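PDB 4HXF: peptidase S9 prolyl oligopeptidase catalytic domain-containing protein from Pyrococcus horikoshii, which probably cleaves peptides as a serine protease of the prolyl oligopeptidase family, working as a self-compartmentalizing hexamer that selects its substrates through multimerization. Local coordinates for residues 486-491 with 594-599; 538-543 with 555-560. One frame throughout, in Å; residues are numbered along the deposited sequence. Where two conformers were deposited one is given.

Following the chain from the N terminus, strand 484-488 supplies the first half of interaction 1 and strand 538-543, its parallel neighbour in the sheet, the first half of interaction 2. The chain then turns back into helix 552-563, which closes the short loop of interaction 2, and helix 586-605 later closes the much longer one of interaction 1, so the second contact sits wholly within the span of the first. The two helices lie against opposite faces of the central sheet of the alpha/beta hydrolase domain. A backbone hydrogen bond joins the strands, S487 N to L539 O at 2.9 Å, with a probable one just past strand 484-488, N489 N to I541 O at 2.8 Å.

Interaction 1 (486-491 with 594-599); sequences ISENGI and KLFMEF
I486 and F596 bring the two backbones closest, their CA atoms 7.5 Å apart, where strand 486-488 runs nearly antiparallel to helix 594-599 (154°) with 10.6 Å between the axes. I486 fills the gap between two phenylalanines one helical turn apart. Its CG1 lies anti to the carbonyl carbon and the chain is extended beyond (chi2 -174°), which drives CD1 up to the helix backbone, 3.6 Å from F596 O. The same methyl lies over a face of the F596 ring, a CH-pi contact 4.3 Å from CD1 to the ring centroid, while I486 CG1 meets F599 CD2 at 3.7 Å.

In the alpha/beta hydrolase fold this is the long helix 586-605, which covers one face of the central sheet, with helix 398-405 flanking F596. Strand 484-488 lies beside strand 460-465, which leads to the probable nucleophile S466, and N489 beyond its end hydrogen-bonds D546, probably the triad aspartate.

E488 crosses F596 at about a right angle, its OE2 3.8 Å from F596 CD1 and the carboxylate tilted 51° from the ring. The carboxylate's main partner is R592, earlier on the same helix, in a salt bridge through OE1. With an alanine in place of F596, I486 CD1 would probably lose the ring face it rests against, and E488 OE2 its neighbouring ring, leaving R592 to hold the carboxylate.

Interaction 2 (538-543 with 555-560); sequences LLLIHS and LMFYHV
S543 OG, at the end of the strand whose L538 and L540 pack on F557 and Y558, is gripped by three groups: the side-chain amide ND2 of N489 donates to it, while the carbonyl oxygens of G576 and A577 must share or compete for its one proton. These bonds tie the end of strand 538-543 to the neighbouring strand's loop and to the segment just before H578 of the inhibitor pocket.

Strand 538-543 runs against helix 555-560 at 150°, the axes 9.4 Å apart, and the interface is apolar. L540 divides its two methyls between successive residues of the helix. With CG anti to the carbonyl carbon (chi1 -73°), CD1 reaches the helix backbone, 3.6 Å from Y558 N and 3.7 Å from Y558 CB, whereas CD2 approaches the edge of the F557 ring near its plane, more loosely, at 4.3 Å from CD2 of that ring. L538 crosses F557 at about a right angle and places its CD2 3.8 Å from F557 CE2.

The pair forms the first half of a beta-alpha-beta crossover, which strand 568-573 completes; V568 and I570 of that strand pack against Y558. On the L538 side, L476 and N473 of helix 467-478, which follows the probable nucleophile, touch L538 and F557 respectively.

The outward side of helix 555-560 belongs to the hexamer. Y558 CG, anti to the backbone N (chi1 177°), points the ring away from L540, to where OH hydrogen-bonds D136 O of a second subunit. H559 is held at both nitrogens by that subunit, ND1 by A499 O and NE2 by A139 N, while L555 CD1 sits over one face of the H559 imidazole, offset toward its rim, 3.6 Å above the plane.

Interaction 1 (486-491 with 594-599)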
loop_
_atom_site.group_PDB
_atom_site.type_symbol
_atom_site.label_atom_id
_atom_site.label_comp_id
_atom_site.label_asym_id
_atom_site.label_seq_id
_atom_site.Cartn_x
_atom_site.Cartn_y
_atom_site.Cartn_z
ATOM N N ILE A 486 -8.301 -40.920 -20.705
ATOM C CA ILE A 486 -7.965 -39.526 -20.326
ATOM C C ILE A 486 -7.396 -38.882 -21.537
ATOM O O ILE A 486 -6.267 -39.216 -21.964
ATOM C CB ILE A 486 -7.048 -39.402 -19.086
ATOM C CG1 ILE A 486 -7.660 -40.142 -17.857
ATOM C CG2 ILE A 486 -6.795 -37.895 -18.834
ATOM C CD1 ILE A 486 -6.849 -39.908 -16.575
ATOM N N SER A 487 -8.146 -37.959 -22.131
ATOM C CA SER A 487 -7.695 -37.264 -23.361
ATOM C C SER A 487 -7.377 -35.823 -23.023
ATOM O O SER A 487 -8.224 -35.108 -22.493
ATOM C CB SER A 487 -8.841 -37.298 -24.359
ATOM O OG SER A 487 -8.681 -36.371 -25.442
ATOM N N GLU A 488 -6.197 -35.363 -23.370
ATOM C CA GLU A 488 -5.740 -34.010 -22.946
ATOM C C GLU A 488 -5.311 -33.202 -24.148
ATOM O O GLU A 488 -4.602 -33.655 -25.034
ATOM C CB GLU A 488 -4.573 -34.099 -21.997
ATOM C CG GLU A 488 -4.675 -35.169 -20.965
ATOM C CD GLU A 488 -3.657 -34.998 -19.873
ATOM O OE1 GLU A 488 -3.404 -33.804 -19.529
ATOM O OE2 GLU A 488 -3.063 -36.050 -19.434
ATOM N N ASN A 489 -5.837 -31.972 -24.224
ATOM C CA ASN A 489 -5.368 -30.993 -25.171
ATOM C C ASN A 489 -5.292 -31.610 -26.587
ATOM O O ASN A 489 -4.317 -31.441 -27.320
ATOM C CB ASN A 489 -4.033 -30.383 -24.747
ATOM C CG ASN A 489 -4.137 -29.605 -23.470
ATOM O OD1 ASN A 489 -4.205 -30.232 -22.355
ATOM N ND2 ASN A 489 -4.176 -28.266 -23.579
ATOM N N GLY A 490 -6.373 -32.327 -26.926
ATOM C CA GLY A 490 -6.445 -33.218 -28.085
ATOM C C GLY A 490 -7.042 -32.631 -29.346
ATOM O O GLY A 490 -7.158 -31.474 -29.471
ATOM N N ILE A 491 -7.365 -33.484 -30.267
ATOM C CA ILE A 491 -8.201 -33.190 -31.408
ATOM C C ILE A 491 -9.374 -34.129 -31.466
ATOM O O ILE A 491 -9.227 -35.322 -31.362
ATOM C CB ILE A 491 -7.368 -33.306 -32.733
ATOM C CG1 ILE A 491 -6.153 -32.408 -32.733
ATOM C CG2 ILE A 491 -8.293 -33.004 -33.946
ATOM C CD1 ILE A 491 -4.835 -33.195 -32.418
ATOM N N LYS A 594 -3.143 -35.123 -9.683
ATOM C CA LYS A 594 -4.000 -35.784 -8.728
ATOM C C LYS A 594 -5.314 -36.191 -9.445
ATOM O O LYS A 594 -5.858 -37.319 -9.285
ATOM C CB LYS A 594 -4.298 -34.817 -7.597
ATOM C CG LYS A 594 -5.264 -35.408 -6.585
ATOM C CD LYS A 594 -4.768 -36.693 -5.925
ATOM C CE LYS A 594 -5.579 -37.081 -4.681
ATOM N NZ LYS A 594 -5.238 -38.413 -4.070
ATOM N N LEU A 595 -5.823 -35.318 -10.354
ATOM C CA LEU A 595 -7.004 -35.665 -11.198
ATOM C C LEU A 595 -6.744 -36.908 -12.053
ATOM O O LEU A 595 -7.565 -37.821 -12.143
ATOM C CB LEU A 595 -7.437 -34.527 -12.137
ATOM C CG LEU A 595 -8.089 -33.273 -11.568
ATOM C CD1 LEU A 595 -8.203 -32.184 -12.639
ATOM C CD2 LEU A 595 -9.474 -33.685 -11.019
ATOM N N PHE A 596 -5.570 -36.919 -12.688
ATOM C CA PHE A 596 -5.198 -37.977 -13.576
ATOM C C PHE A 596 -5.176 -39.284 -12.798
ATOM O O PHE A 596 -5.771 -40.301 -13.207
ATOM C CB PHE A 596 -3.824 -37.639 -14.133
ATOM C CG PHE A 596 -3.228 -38.636 -15.135
ATOM C CD1 PHE A 596 -3.287 -38.389 -16.498
ATOM C CD2 PHE A 596 -2.513 -39.756 -14.701
ATOM C CE1 PHE A 596 -2.753 -39.276 -17.409
ATOM C CE2 PHE A 596 -1.904 -40.609 -15.598
ATOM C CZ PHE A 596 -2.082 -40.394 -16.967
ATOM N N MET A 597 -4.481 -39.308 -11.668
ATOM C CA MET A 597 -4.356 -40.562 -10.959
ATOM C C MET A 597 -5.697 -41.008 -10.387
ATOM O O MET A 597 -6.003 -42.206 -10.465
ATOM C CB MET A 597 -3.172 -40.548 -9.929
ATOM C CG MET A 597 -3.304 -39.620 -8.773
ATOM S SD MET A 597 -1.647 -39.162 -8.018
ATOM C CE MET A 597 -2.134 -39.801 -6.445
ATOM N N GLU A 598 -6.485 -40.084 -9.875
ATOM C CA GLU A 598 -7.755 -40.491 -9.313
ATOM C C GLU A 598 -8.802 -40.948 -10.301
ATOM O O GLU A 598 -9.569 -41.864 -10.018
ATOM C CB GLU A 598 -8.355 -39.398 -8.425
ATOM C CG GLU A 598 -7.544 -39.140 -7.154
ATOM C CD GLU A 598 -7.383 -40.393 -6.294
ATOM O OE1 GLU A 598 -8.404 -41.146 -6.163
ATOM O OE2 GLU A 598 -6.229 -40.671 -5.800
ATOM N N PHE A 599 -8.788 -40.386 -11.494
ATOM C CA PHE A 599 -9.704 -40.853 -12.569
ATOM C C PHE A 599 -9.415 -42.290 -12.910
ATOM O O PHE A 599 -10.291 -43.123 -12.943
ATOM C CB PHE A 599 -9.679 -39.951 -13.770
ATOM C CG PHE A 599 -10.813 -40.175 -14.711
ATOM C CD1 PHE A 599 -12.066 -39.645 -14.396
ATOM C CD2 PHE A 599 -10.654 -40.966 -15.866
ATOM C CE1 PHE A 599 -13.117 -39.828 -15.279
ATOM C CE2 PHE A 599 -11.740 -41.228 -16.679
ATOM C CZ PHE A 599 -12.967 -40.636 -16.394
#

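Interaction 2 (538-543 with 555-560)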
loop_
_atom_site.group_PDB
_atom_site.type_symbol
_atom_site.label_atom_id
_atom_site.label_comp_id
_atom_site.label_asym_id
_atom_site.label_seq_id
_atom_site.Cartn_x
_atom_site.Cartn_y
_atom_site.Cartn_z
ATOM N N LEU A 538 -14.789 -41.147 -19.895
ATOM C CA LEU A 538 -13.730 -40.307 -20.457
ATOM C C LEU A 538 -13.591 -39.010 -19.640
ATOM O O LEU A 538 -14.536 -38.353 -19.304
ATOM C CB LEU A 538 -14.083 -39.957 -21.899
ATOM C CG LEU A 538 -13.154 -38.939 -22.574
ATOM C CD1 LEU A 538 -11.697 -39.469 -22.787
ATOM C CD2 LEU A 538 -13.817 -38.568 -23.942
ATOM N N LEU A 539 -12.366 -38.676 -19.315
ATOM C CA LEU A 539 -11.975 -37.375 -18.742
ATOM C C LEU A 539 -11.262 -36.639 -19.801
ATOM O O LEU A 539 -10.228 -37.117 -20.370
ATOM C CB LEU A 539 -11.045 -37.537 -17.525
ATOM C CG LEU A 539 -10.531 -36.227 -16.953
ATOM C CD1 LEU A 539 -11.619 -35.249 -16.434
ATOM C CD2 LEU A 539 -9.493 -36.623 -15.865
ATOM N N LEU A 540 -11.788 -35.468 -20.109
ATOM C CA LEU A 540 -11.152 -34.499 -21.014
ATOM C C LEU A 540 -10.466 -33.429 -20.189
ATOM O O LEU A 540 -11.018 -32.900 -19.189
ATOM C CB LEU A 540 -12.195 -33.856 -21.973
ATOM C CG LEU A 540 -12.680 -34.803 -23.052
ATOM C CD1 LEU A 540 -14.115 -34.362 -23.534
ATOM C CD2 LEU A 540 -11.623 -34.882 -24.219
ATOM N N ILE A 541 -9.171 -33.155 -20.513
ATOM C CA ILE A 541 -8.424 -32.100 -19.851
ATOM C C ILE A 541 -8.042 -31.130 -20.919
ATOM O O ILE A 541 -7.513 -31.537 -21.987
ATOM C CB ILE A 541 -7.151 -32.680 -19.178
ATOM C CG1 ILE A 541 -7.521 -33.599 -18.036
ATOM C CG2 ILE A 541 -6.292 -31.504 -18.639
ATOM C CD1 ILE A 541 -6.433 -34.389 -17.313
ATOM N N HIS A 542 -8.202 -29.837 -20.637
ATOM C CA HIS A 542 -7.805 -28.789 -21.560
ATOM C C HIS A 542 -7.328 -27.590 -20.782
ATOM O O HIS A 542 -7.413 -27.551 -19.570
ATOM C CB HIS A 542 -8.931 -28.376 -22.481
ATOM C CG HIS A 542 -8.438 -28.049 -23.877
ATOM N ND1 HIS A 542 -8.389 -29.013 -24.887
ATOM C CD2 HIS A 542 -7.893 -26.863 -24.419
ATOM C CE1 HIS A 542 -7.885 -28.424 -25.992
ATOM N NE2 HIS A 542 -7.514 -27.172 -25.714
ATOM N N SER A 543 -6.583 -26.687 -21.452
ATOM C CA SER A 543 -6.143 -25.479 -20.827
ATOM C C SER A 543 -6.442 -24.311 -21.696
ATOM O O SER A 543 -6.441 -24.409 -22.931
ATOM C CB SER A 543 -4.642 -25.563 -20.598
ATOM O OG SER A 543 -3.934 -25.846 -21.776
ATOM N N LEU A 555 -13.951 -29.181 -25.738
ATOM C CA LEU A 555 -15.304 -28.812 -25.254
ATOM C C LEU A 555 -16.400 -29.289 -26.216
ATOM O O LEU A 555 -17.507 -29.737 -25.801
ATOM C CB LEU A 555 -15.373 -27.329 -24.941
ATOM C CG LEU A 555 -16.718 -26.818 -24.374
ATOM C CD1 LEU A 555 -17.077 -27.666 -23.118
ATOM C CD2 LEU A 555 -16.662 -25.291 -24.004
ATOM N N MET A 556 -16.137 -29.270 -27.520
ATOM C CA MET A 556 -17.132 -29.772 -28.477
ATOM C C MET A 556 -17.377 -31.243 -28.235
ATOM O O MET A 556 -18.501 -31.667 -28.287
ATOM C CB MET A 556 -16.792 -29.466 -29.948
ATOM C CG MET A 556 -16.737 -28.045 -30.327
ATOM S SD MET A 556 -16.572 -27.819 -32.131
ATOM C CE MET A 556 -15.068 -28.682 -32.485
ATOM N N PHE A 557 -16.316 -32.028 -28.077
ATOM C CA PHE A 557 -16.379 -33.445 -27.834
ATOM C C PHE A 557 -17.145 -33.727 -26.514
ATOM O O PHE A 557 -18.081 -34.551 -26.498
ATOM C CB PHE A 557 -15.030 -34.089 -27.888
ATOM C CG PHE A 557 -15.025 -35.597 -28.083
ATOM C CD1 PHE A 557 -15.786 -36.289 -29.039
ATOM C CD2 PHE A 557 -14.058 -36.346 -27.426
ATOM C CE1 PHE A 557 -15.706 -37.654 -29.154
ATOM C CE2 PHE A 557 -13.942 -37.718 -27.622
ATOM C CZ PHE A 557 -14.697 -38.349 -28.537
ATOM N N TYR A 558 -16.826 -32.989 -25.487
ATOM C CA TYR A 558 -17.536 -33.032 -24.226
ATOM C C TYR A 558 -19.043 -32.757 -24.378
ATOM O O TYR A 558 -19.895 -33.611 -23.977
ATOM C CB TYR A 558 -16.939 -32.036 -23.236
ATOM C CG TYR A 558 -17.711 -32.005 -21.908
ATOM C CD1 TYR A 558 -17.593 -33.021 -20.978
ATOM C CD2 TYR A 558 -18.639 -31.035 -21.675
ATOM C CE1 TYR A 558 -18.358 -33.026 -19.817
ATOM C CE2 TYR A 558 -19.442 -31.031 -20.556
ATOM C CZ TYR A 558 -19.277 -32.045 -19.611
ATOM O OH TYR A 558 -20.047 -32.117 -18.473
ATOM N N HIS A 559 -19.413 -31.618 -25.009
ATOM C CA HIS A 559 -20.841 -31.334 -25.162
ATOM C C HIS A 559 -21.631 -32.373 -25.964
ATOM O O HIS A 559 -22.768 -32.735 -25.643
ATOM C CB HIS A 559 -21.072 -29.958 -25.819
ATOM C CG HIS A 559 -20.780 -28.783 -24.958
ATOM N ND1 HIS A 559 -20.542 -27.527 -25.457
ATOM C CD2 HIS A 559 -20.885 -28.617 -23.536
ATOM C CE1 HIS A 559 -20.472 -26.627 -24.370
ATOM N NE2 HIS A 559 -20.700 -27.311 -23.242
ATOM N N VAL A 560 -20.987 -32.815 -27.064
ATOM C CA VAL A 560 -21.631 -33.772 -27.962
ATOM C C VAL A 560 -21.768 -35.091 -27.257
ATOM O O VAL A 560 -22.841 -35.733 -27.342
ATOM C CB VAL A 560 -20.921 -33.863 -29.313
ATOM C CG1 VAL A 560 -21.352 -35.125 -30.032
ATOM C CG2 VAL A 560 -21.127 -32.569 -30.147
#